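Local coordinates for Lys-gingipain catalytic subunit (Porphyromonas gingivalis, PDB 6I9A), which hydrolyses proteins after lysine as a secreted cysteine endopeptidase of family C25, and may act as a virulence factor in periodontal disease, at residues Gln169-Tyr174 with Trp291-Asn296; Tyr178-Glu183 with Ala315-Asp320; Ser321-Asn326 with Thr439-Leu444. One frame throughout, in Å; residues are numbered along the deposited sequence. Where two conformers were deposited one is given.

Contact 1: residues Gln169-Tyr174 with Trp291-Asn296; sequences QPTIKY and WSVGAN. With NA (sodium ion), chain F.
With CG trans to the backbone N (chi1 179°), the ring of Tyr-174 stretches from helix 163-178 across to the C-terminal end of helix 285-293, where Val-293 has turned CG1 the same way about its own chi1 (165°), which sets that methyl against one face of the ring. Val-293 was modelled in two conformers, and its side-chain contacts are described for one of them. CG1 lies over the middle of the Tyr-174 face, 3.9 Å from the ring centroid and 13° from the normal, a CH-pi contact. The other methyl, CG2, sits against helix 163-178, 3.9 Å from Thr-171 CA and equally near Tyr-174 CB. One turn farther back, Thr-171 CG2 meets Ser-292 CB at 3.6 Å, while its OG1 faces its own helix and bonds to Val-167 O. Helix 163-178 is the connection of a beta-alpha-beta crossover between the parallel strands 152-157 and 188-192 of the caspase-like catalytic domain, and the contact joins it to the helix that follows strand 273-279. Tyr-313 packs against Thr-171, Tyr-174 and Ser-292 alike. At the far end of the Tyr-174 ring, OH binds a sodium ion at 2.5 Å, and Val-293 O binds the same ion at 2.3 Å. The two oxygens lie 3.6 Å apart, joined through the metal and not by a hydrogen bond. A water at 2.4 Å from the sodium, Thr-308 OG1, Ser-309 O and Asp-314 OD2 bring the ligands to six. Gly-294, with positive phi, takes the chain out of the helix right beside the ion.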
loop_
_atom_site.group_PDB
_atom_site.type_symbol
_atom_site.label_atom_id
_atom_site.label_comp_id
_atom_site.label_asym_id
_atom_site.label_seq_id
_atom_site.Cartn_x
_atom_site.Cartn_y
_atom_site.Cartn_z
ATOM N N GLN A 169 21.405 -9.015 7.654
ATOM C CA GLN A 169 21.011 -10.365 8.065
ATOM C C GLN A 169 20.079 -10.368 9.299
ATOM O O GLN A 169 19.042 -11.015 9.279
ATOM C CB GLN A 169 22.218 -11.240 8.290
ATOM C CG GLN A 169 23.004 -11.546 7.008
ATOM C CD GLN A 169 24.001 -12.638 7.233
ATOM O OE1 GLN A 169 23.676 -13.655 7.874
ATOM N NE2 GLN A 169 25.190 -12.436 6.719
ATOM N N PRO A 170 20.381 -9.579 10.347
ATOM C CA PRO A 170 19.434 -9.539 11.482
ATOM C C PRO A 170 18.033 -9.102 11.055
ATOM O O PRO A 170 17.047 -9.605 11.581
ATOM C CB PRO A 170 20.096 -8.557 12.487
ATOM C CG PRO A 170 21.587 -8.676 12.162
ATOM C CD PRO A 170 21.670 -8.909 10.682
ATOM N N THR A 171 17.939 -8.147 10.094
ATOM C CA THR A 171 16.607 -7.702 9.620
ATOM C C THR A 171 15.830 -8.878 9.024
ATOM O O THR A 171 14.687 -9.162 9.438
ATOM C CB THR A 171 16.764 -6.630 8.555
ATOM O OG1 THR A 171 17.383 -5.454 9.107
ATOM C CG2 THR A 171 15.401 -6.218 7.978
ATOM N N ILE A 172 16.445 -9.562 8.042
ATOM C CA ILE A 172 15.707 -10.631 7.344
ATOM C C ILE A 172 15.464 -11.805 8.289
ATOM O O ILE A 172 14.377 -12.407 8.259
ATOM C CB ILE A 172 16.520 -11.039 6.086
ATOM C CG1 ILE A 172 16.656 -9.875 5.092
ATOM C CG2 ILE A 172 15.912 -12.299 5.418
ATOM C CD1 ILE A 172 15.407 -9.213 4.656
ATOM N N LYS A 173 16.421 -12.117 9.168
ATOM C CA LYS A 173 16.234 -13.203 10.133
ATOM C C LYS A 173 15.083 -12.914 11.077
ATOM O O LYS A 173 14.363 -13.838 11.476
ATOM C CB LYS A 173 17.521 -13.503 10.892
ATOM C CG LYS A 173 18.601 -14.138 10.006
ATOM C CD LYS A 173 19.927 -14.311 10.782
ATOM C CE LYS A 173 20.915 -15.136 9.968
ATOM N NZ LYS A 173 22.175 -15.334 10.733
ATOM N N TYR A 174 14.902 -11.661 11.510
ATOM C CA TYR A 174 13.769 -11.306 12.382
ATOM C C TYR A 174 12.453 -11.558 11.634
ATOM O O TYR A 174 11.554 -12.197 12.155
ATOM C CB TYR A 174 13.902 -9.803 12.763
ATOM C CG TYR A 174 12.786 -9.306 13.651
ATOM C CD1 TYR A 174 12.936 -9.260 15.044
ATOM C CD2 TYR A 174 11.583 -8.868 13.106
ATOM C CE1 TYR A 174 11.936 -8.748 15.859
ATOM C CE2 TYR A 174 10.557 -8.371 13.920
ATOM C CZ TYR A 174 10.743 -8.325 15.287
ATOM O OH TYR A 174 9.786 -7.833 16.129
ATOM N N TRP A 291 13.032 0.619 10.874
ATOM C CA TRP A 291 11.849 0.598 9.994
ATOM C C TRP A 291 11.276 -0.792 9.876
ATOM O O TRP A 291 10.088 -1.006 10.064
ATOM C CB TRP A 291 12.281 1.162 8.643
ATOM C CG TRP A 291 11.210 1.613 7.706
ATOM C CD1 TRP A 291 10.857 2.909 7.481
ATOM C CD2 TRP A 291 10.472 0.826 6.753
ATOM N NE1 TRP A 291 9.943 2.987 6.467
ATOM C CE2 TRP A 291 9.707 1.722 5.975
ATOM C CE3 TRP A 291 10.409 -0.543 6.452
ATOM C CZ2 TRP A 291 8.917 1.312 4.902
ATOM C CZ3 TRP A 291 9.561 -0.964 5.432
ATOM C CH2 TRP A 291 8.845 -0.045 4.647
ATOM N N SER A 292 12.145 -1.783 9.616
ATOM C CA SER A 292 11.668 -3.153 9.445
ATOM C C SER A 292 11.414 -3.902 10.717
ATOM O O SER A 292 10.413 -4.632 10.804
ATOM C CB SER A 292 12.624 -3.995 8.602
ATOM O OG SER A 292 12.712 -3.498 7.272
ATOM N N VAL A 293 12.307 -3.798 11.731
ATOM C CA VAL A 293 12.261 -4.637 12.927
ATOM C C VAL A 293 11.582 -3.992 14.124
ATOM O O VAL A 293 11.013 -4.697 14.977
ATOM C CB VAL A 293 13.735 -4.960 13.279
ATOM C CG1 VAL A 293 13.898 -5.520 14.676
ATOM C CG2 VAL A 293 14.325 -5.922 12.250
ATOM N N GLY A 294 11.707 -2.659 14.226
ATOM C CA GLY A 294 11.267 -1.903 15.399
ATOM C C GLY A 294 12.455 -1.180 16.003
ATOM O O GLY A 294 13.630 -1.495 15.748
ATOM N N ALA A 295 12.131 -0.151 16.794
ATOM C CA ALA A 295 13.178 0.533 17.563
ATOM C C ALA A 295 13.752 -0.392 18.643
ATOM O O ALA A 295 13.185 -1.441 18.974
ATOM C CB ALA A 295 12.618 1.796 18.196
ATOM N N ASN A 296 14.884 0.051 19.217
ATOM C CA ASN A 296 15.645 -0.743 20.236
ATOM C C ASN A 296 16.361 -1.942 19.594
ATOM O O ASN A 296 16.919 -2.751 20.306
ATOM C CB ASN A 296 14.849 -1.174 21.475
ATOM C CG ASN A 296 14.897 -0.147 22.564
ATOM O OD1 ASN A 296 15.909 0.588 22.701
ATOM N ND2 ASN A 296 13.802 -0.036 23.323
HETATM NA NA NA F . 9.750 -5.416 16.807
HETATM O O HOH W 1 8.313 -5.940 18.714
#

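Contact 2: residues Tyr178-Glu183 with Ala315-Asp320; sequences YYYNQE and ATFLED. With NA (sodium ion), chain E.
Tyr-179, the first residue to leave the helical course of helix 163-178, comes within 7.0 Å of Phe-317, CA to CA, and Tyr-180 then turns the chain as the centre of an inverse gamma turn. These three residues form an aromatic cluster that packs the loop after helix 163-178 against helix 312-317. CG of Phe-317, opposite its own carbonyl carbon (chi1 -77°), brings the ring up to both tyrosines. Tyr-179 CB sits over one face, 3.5 Å from the ring centroid and 10° off its normal. The two ring planes are close to parallel (16°) but displaced along each other, centroids 4.8 Å apart, with little face-to-face overlap. Tyr-179 CD1 lies against Phe-317 CB, 3.3 Å away. The edge of Phe-317 is directed at the Tyr-180 face in a T-shaped pair with centroids 5.1 Å apart, and Tyr-180 OH lies in the Phe-317 plane at its edge, 3.6 Å from CE1. A water joins Tyr-180 OH to Thr-316 OG1, to which it donates; Thr-316 OG1 is also bonded to Ser-312 O. The hydroxyl of Tyr-179 reaches Asp-314 OD1. The backbone around Phe-317 binds a sodium ion through Ala-315 O, Thr-316 O and Leu-318 O. With no direct hydrogen bond across the contact, cohesion probably comes mainly from aromatic dispersion and CH-pi attraction, the tyrosine hydroxyls being satisfied by water and carboxylate.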
loop_
_atom_site.group_PDB
_atom_site.type_symbol
_atom_site.label_atom_id
_atom_site.label_comp_id
_atom_site.label_asym_id
_atom_site.label_seq_id
_atom_site.Cartn_x
_atom_site.Cartn_y
_atom_site.Cartn_z
ATOM N N TYR A 178 9.720 -14.540 13.010
ATOM C CA TYR A 178 8.411 -14.283 13.558
ATOM C C TYR A 178 7.266 -14.418 12.576
ATOM O O TYR A 178 6.150 -14.683 13.063
ATOM C CB TYR A 178 8.417 -12.867 14.176
ATOM C CG TYR A 178 9.288 -12.849 15.416
ATOM C CD1 TYR A 178 8.922 -13.567 16.558
ATOM C CD2 TYR A 178 10.536 -12.202 15.424
ATOM C CE1 TYR A 178 9.757 -13.636 17.661
ATOM C CE2 TYR A 178 11.344 -12.215 16.557
ATOM C CZ TYR A 178 10.951 -12.944 17.666
ATOM O OH TYR A 178 11.737 -12.893 18.795
ATOM N N TYR A 179 7.481 -14.189 11.270
ATOM C CA TYR A 179 6.320 -14.061 10.376
ATOM C C TYR A 179 6.441 -14.843 9.068
ATOM O O TYR A 179 5.499 -15.539 8.713
ATOM C CB TYR A 179 6.111 -12.568 10.055
ATOM C CG TYR A 179 5.995 -11.745 11.322
ATOM C CD1 TYR A 179 4.966 -11.972 12.237
ATOM C CD2 TYR A 179 6.932 -10.753 11.631
ATOM C CE1 TYR A 179 4.856 -11.230 13.408
ATOM C CE2 TYR A 179 6.824 -9.997 12.797
ATOM C CZ TYR A 179 5.794 -10.266 13.690
ATOM O OH TYR A 179 5.679 -9.563 14.874
ATOM N N TYR A 180 7.537 -14.658 8.324
ATOM C CA TYR A 180 7.684 -15.299 7.007
ATOM C C TYR A 180 8.213 -16.704 7.193
ATOM O O TYR A 180 9.413 -16.977 7.096
ATOM C CB TYR A 180 8.596 -14.436 6.112
ATOM C CG TYR A 180 7.983 -13.078 5.844
ATOM C CD1 TYR A 180 6.868 -12.949 5.019
ATOM C CD2 TYR A 180 8.543 -11.918 6.378
ATOM C CE1 TYR A 180 6.271 -11.703 4.791
ATOM C CE2 TYR A 180 7.962 -10.668 6.147
ATOM C CZ TYR A 180 6.828 -10.565 5.364
ATOM O OH TYR A 180 6.204 -9.348 5.156
ATOM N N ASN A 181 7.265 -17.576 7.552
ATOM C CA ASN A 181 7.614 -18.945 7.910
ATOM C C ASN A 181 6.422 -19.887 7.726
ATOM O O ASN A 181 5.295 -19.441 7.477
ATOM C CB ASN A 181 8.185 -18.987 9.355
ATOM C CG ASN A 181 7.213 -18.498 10.383
ATOM O OD1 ASN A 181 6.017 -18.809 10.383
ATOM N ND2 ASN A 181 7.709 -17.677 11.303
ATOM N N GLN A 182 6.693 -21.184 7.857
ATOM C CA GLN A 182 5.658 -22.185 7.599
ATOM C C GLN A 182 4.516 -22.092 8.604
ATOM O O GLN A 182 3.354 -22.359 8.240
ATOM C CB GLN A 182 6.249 -23.598 7.589
ATOM C CG GLN A 182 5.204 -24.698 7.237
ATOM C CD GLN A 182 4.506 -24.508 5.876
ATOM O OE1 GLN A 182 5.012 -24.963 4.826
ATOM N NE2 GLN A 182 3.303 -23.877 5.850
ATOM N N GLU A 183 4.802 -21.649 9.829
ATOM C CA GLU A 183 3.772 -21.546 10.876
ATOM C C GLU A 183 2.755 -20.468 10.534
ATOM O O GLU A 183 1.621 -20.507 11.039
ATOM C CB GLU A 183 4.436 -21.264 12.249
ATOM C CG GLU A 183 5.301 -22.440 12.725
ATOM C CD GLU A 183 6.696 -22.664 12.112
ATOM O OE1 GLU A 183 7.171 -21.886 11.241
ATOM O OE2 GLU A 183 7.346 -23.633 12.559
ATOM N N ALA A 315 3.843 -4.858 12.230
ATOM C CA ALA A 315 2.558 -4.247 11.954
ATOM C C ALA A 315 1.845 -5.021 10.870
ATOM O O ALA A 315 0.631 -5.275 10.987
ATOM C CB ALA A 315 2.805 -2.808 11.508
ATOM N N THR A 316 2.584 -5.413 9.825
ATOM C CA THR A 316 1.973 -6.171 8.724
ATOM C C THR A 316 1.180 -7.341 9.314
ATOM O O THR A 316 0.032 -7.595 8.904
ATOM C CB THR A 316 3.094 -6.700 7.790
ATOM O OG1 THR A 316 3.827 -5.584 7.213
ATOM C CG2 THR A 316 2.479 -7.464 6.636
ATOM N N PHE A 317 1.815 -8.073 10.234
ATOM C CA PHE A 317 1.228 -9.304 10.739
ATOM C C PHE A 317 0.272 -9.150 11.924
ATOM O O PHE A 317 -0.330 -10.134 12.337
ATOM C CB PHE A 317 2.344 -10.312 11.041
ATOM C CG PHE A 317 2.861 -10.944 9.766
ATOM C CD1 PHE A 317 3.746 -10.265 8.940
ATOM C CD2 PHE A 317 2.332 -12.151 9.309
ATOM C CE1 PHE A 317 4.095 -10.781 7.679
ATOM C CE2 PHE A 317 2.729 -12.676 8.079
ATOM C CZ PHE A 317 3.571 -11.991 7.270
ATOM N N LEU A 318 0.045 -7.935 12.426
ATOM C CA LEU A 318 -1.094 -7.710 13.314
ATOM C C LEU A 318 -2.350 -8.010 12.485
ATOM O O LEU A 318 -2.501 -7.549 11.354
ATOM C CB LEU A 318 -1.143 -6.269 13.833
ATOM C CG LEU A 318 -0.067 -5.917 14.823
ATOM C CD1 LEU A 318 -0.160 -4.410 15.145
ATOM C CD2 LEU A 318 -0.174 -6.737 16.111
ATOM N N GLU A 319 -3.241 -8.813 13.043
ATOM C CA GLU A 319 -4.433 -9.212 12.314
ATOM C C GLU A 319 -5.458 -8.089 12.185
ATOM O O GLU A 319 -6.142 -8.025 11.150
ATOM C CB GLU A 319 -5.095 -10.429 12.992
ATOM C CG GLU A 319 -4.275 -11.705 12.868
ATOM C CD GLU A 319 -4.100 -12.285 11.476
ATOM O OE1 GLU A 319 -3.209 -13.148 11.312
ATOM O OE2 GLU A 319 -4.844 -11.890 10.548
ATOM N N ASP A 320 -5.571 -7.255 13.206
ATOM C CA ASP A 320 -6.663 -6.283 13.273
ATOM C C ASP A 320 -6.284 -4.851 12.976
ATOM O O ASP A 320 -7.126 -3.964 13.105
ATOM C CB ASP A 320 -7.352 -6.379 14.653
ATOM C CG ASP A 320 -7.955 -7.767 14.883
ATOM O OD1 ASP A 320 -8.340 -8.428 13.892
ATOM O OD2 ASP A 320 -7.992 -8.205 16.038
HETATM NA NA NA E . -1.639 -6.059 9.831
HETATM O O HOH W 2 6.245 -6.524 5.807
#

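Contact 3: residues Ser321-Asn326 with Thr439-Leu444; sequences SYNTVN and TRSNYL. With NA (sodium ion), chain E.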
loop_
_atom_site.group_PDB
_atom_site.type_symbol
_atom_site.label_atom_id
_atom_site.label_comp_id
_atom_site.label_asym_id
_atom_site.label_seq_id
_atom_site.Cartn_x
_atom_site.Cartn_y
_atom_site.Cartn_z
ATOM N N SER A 321 -5.052 -4.612 12.525
ATOM C CA SER A 321 -4.678 -3.257 12.118
ATOM C C SER A 321 -3.469 -3.385 11.216
ATOM O O SER A 321 -2.883 -4.472 11.035
ATOM C CB SER A 321 -4.379 -2.375 13.343
ATOM O OG SER A 321 -3.272 -2.844 14.081
ATOM N N TYR A 322 -3.106 -2.263 10.581
ATOM C CA TYR A 322 -1.962 -2.150 9.660
ATOM C C TYR A 322 -2.064 -3.235 8.580
ATOM O O TYR A 322 -1.171 -4.050 8.364
ATOM C CB TYR A 322 -0.617 -2.231 10.413
ATOM C CG TYR A 322 -0.365 -1.052 11.313
ATOM C CD1 TYR A 322 0.254 0.088 10.822
ATOM C CD2 TYR A 322 -0.758 -1.070 12.656
ATOM C CE1 TYR A 322 0.448 1.192 11.617
ATOM C CE2 TYR A 322 -0.546 0.061 13.470
ATOM C CZ TYR A 322 0.081 1.153 12.930
ATOM O OH TYR A 322 0.354 2.294 13.682
ATOM N N ASN A 323 -3.186 -3.199 7.865
ATOM C CA ASN A 323 -3.515 -4.194 6.845
ATOM C C ASN A 323 -3.445 -3.669 5.425
ATOM O O ASN A 323 -3.725 -4.458 4.514
ATOM C CB ASN A 323 -4.897 -4.821 7.152
ATOM C CG ASN A 323 -4.770 -5.714 8.360
ATOM O OD1 ASN A 323 -3.705 -6.337 8.567
ATOM N ND2 ASN A 323 -5.790 -5.807 9.202
ATOM N N THR A 324 -3.036 -2.420 5.193
ATOM C CA THR A 324 -2.859 -1.889 3.838
ATOM C C THR A 324 -1.385 -1.784 3.493
ATOM O O THR A 324 -0.524 -1.721 4.374
ATOM C CB THR A 324 -3.547 -0.550 3.701
ATOM O OG1 THR A 324 -2.925 0.403 4.579
ATOM C CG2 THR A 324 -5.048 -0.643 3.875
ATOM N N VAL A 325 -1.110 -1.600 2.226
ATOM C CA VAL A 325 0.262 -1.303 1.760
ATOM C C VAL A 325 0.750 0.002 2.413
ATOM O O VAL A 325 1.846 0.061 2.981
ATOM C CB VAL A 325 0.301 -1.177 0.220
ATOM C CG1 VAL A 325 1.658 -0.618 -0.225
ATOM C CG2 VAL A 325 0.060 -2.539 -0.442
ATOM N N ASN A 326 -0.080 1.071 2.367
ATOM C CA ASN A 326 0.383 2.322 2.987
ATOM C C ASN A 326 0.702 2.101 4.446
ATOM O O ASN A 326 1.661 2.709 4.951
ATOM C CB ASN A 326 -0.678 3.428 2.879
ATOM C CG ASN A 326 -0.396 4.342 1.711
ATOM O OD1 ASN A 326 -0.950 4.190 0.612
ATOM N ND2 ASN A 326 0.480 5.330 1.918
ATOM N N THR A 439 -15.328 -7.737 1.915
ATOM C CA THR A 439 -13.860 -7.890 1.980
ATOM C C THR A 439 -13.432 -7.914 3.427
ATOM O O THR A 439 -14.129 -7.440 4.336
ATOM C CB THR A 439 -13.157 -6.719 1.238
ATOM O OG1 THR A 439 -13.543 -5.460 1.810
ATOM C CG2 THR A 439 -13.436 -6.694 -0.271
ATOM N N ARG A 440 -12.268 -8.502 3.654
ATOM C CA ARG A 440 -11.662 -8.531 4.966
ATOM C C ARG A 440 -10.190 -8.799 4.786
ATOM O O ARG A 440 -9.814 -9.574 3.900
ATOM C CB ARG A 440 -12.310 -9.623 5.854
ATOM C CG ARG A 440 -11.821 -9.605 7.300
ATOM C CD ARG A 440 -12.542 -10.633 8.154
ATOM N NE ARG A 440 -11.873 -10.687 9.451
ATOM C CZ ARG A 440 -12.075 -11.653 10.345
ATOM N NH1 ARG A 440 -12.974 -12.619 10.110
ATOM N NH2 ARG A 440 -11.381 -11.667 11.477
ATOM N N SER A 441 -9.340 -8.211 5.632
ATOM C CA SER A 441 -7.889 -8.433 5.520
ATOM C C SER A 441 -7.566 -9.933 5.583
ATOM O O SER A 441 -8.007 -10.638 6.496
ATOM C CB SER A 441 -7.188 -7.724 6.678
ATOM O OG SER A 441 -5.814 -8.113 6.733
ATOM N N ASN A 442 -6.782 -10.402 4.623
ATOM C CA ASN A 442 -6.329 -11.786 4.527
ATOM C C ASN A 442 -7.496 -12.764 4.282
ATOM O O ASN A 442 -7.368 -13.942 4.602
ATOM C CB ASN A 442 -5.456 -12.233 5.689
ATOM C CG ASN A 442 -4.540 -13.335 5.244
ATOM O OD1 ASN A 442 -4.167 -13.413 4.058
ATOM N ND2 ASN A 442 -4.139 -14.185 6.171
ATOM N N TYR A 443 -8.599 -12.262 3.686
ATOM C CA TYR A 443 -9.680 -13.114 3.198
ATOM C C TYR A 443 -9.892 -12.872 1.733
ATOM O O TYR A 443 -9.746 -11.754 1.219
ATOM C CB TYR A 443 -11.016 -12.811 3.927
ATOM C CG TYR A 443 -11.114 -13.431 5.291
ATOM C CD1 TYR A 443 -10.370 -12.937 6.363
ATOM C CD2 TYR A 443 -11.947 -14.528 5.523
ATOM C CE1 TYR A 443 -10.432 -13.537 7.624
ATOM C CE2 TYR A 443 -12.000 -15.141 6.772
ATOM C CZ TYR A 443 -11.276 -14.617 7.827
ATOM O OH TYR A 443 -11.323 -15.239 9.057
ATOM N N LEU A 444 -10.279 -13.932 1.020
ATOM C CA LEU A 444 -10.701 -13.790 -0.356
ATOM C C LEU A 444 -11.971 -12.934 -0.403
ATOM O O LEU A 444 -12.819 -13.054 0.486
ATOM C CB LEU A 444 -11.001 -15.196 -0.927
ATOM C CG LEU A 444 -9.762 -16.072 -1.087
ATOM C CD1 LEU A 444 -10.169 -17.534 -1.321
ATOM C CD2 LEU A 444 -8.886 -15.597 -2.273
HETATM NA NA NA E . -1.639 -6.059 9.831
HETATM O O HOH W 3 -4.237 -7.216 4.765
#
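Asn-323 and Ser-441 make the whole of this small surface contact, their CA atoms 6.2 Å apart and their side chains directed at each other. Ser-441 OG, trans to the backbone N (chi1 170°), is carried out from its loop over the face of the Asn-323 carboxamide, straight above CG at 3.1 Å. From there, out of the amide plane, it lies 3.3 Å from Asn-323 OD1 and 3.4 Å from Asn-323 ND2 at angles too poor for a hydrogen bond to either. Ser-441 CB also packs against the amide, 3.5 Å from Asn-323 ND2. The polar link is indirect: Ser-441 OG donates to a water at 2.7 Å, which in turn donates to Asn-323 O at 2.8 Å. OD1 binds a sodium ion at 2.4 Å, which fixes the rotation of the group, while ND2 is hydrogen-bonded to Glu-319 and to a glycerol probably left from crystallisation. Ser-321 O, Tyr-322 O, Ala-315 O, Thr-316 O and Leu-318 O complete the ion's six protein oxygens. The metal would be expected to polarise the amide carbonyl. On the other side, Ser-441 is the second residue of a type II beta turn, closed by Tyr-443 N bonding to Arg-440 O, with Asn-442 at the position of positive phi. The turn belongs to the hairpin of antiparallel strands 432-439 and 446-452, and the arrangement is one small, partly water-bridged point of an interdomain interface between the Ig-like domain and a sodium-binding loop of the catalytic domain.

How the contacts relate
Along the chain, contacts 1 and 2 interleave: 169-174 and 178-183 come from helix 163-178 and the loop after it, then 291-296 and 315-320 from consecutive helices 285-293 and 312-317. Contact 3 follows in series. Contacts 1 and 2 lie 14 Å apart between centres and touch through Tyr-174 and Tyr-179; Asp-314 serves both, binding the sodium of contact 1 and the hydroxyl of Tyr-179. Contacts 2 and 3, 12 Å apart, share the second sodium, held where the chain passes from helix 312-317 to helix 325-342; contacts 1 and 3, 22 Å apart, do not touch. Contacts 1 and 2 are internal to the catalytic domain, whereas contact 3 joins it to the Ig-like domain.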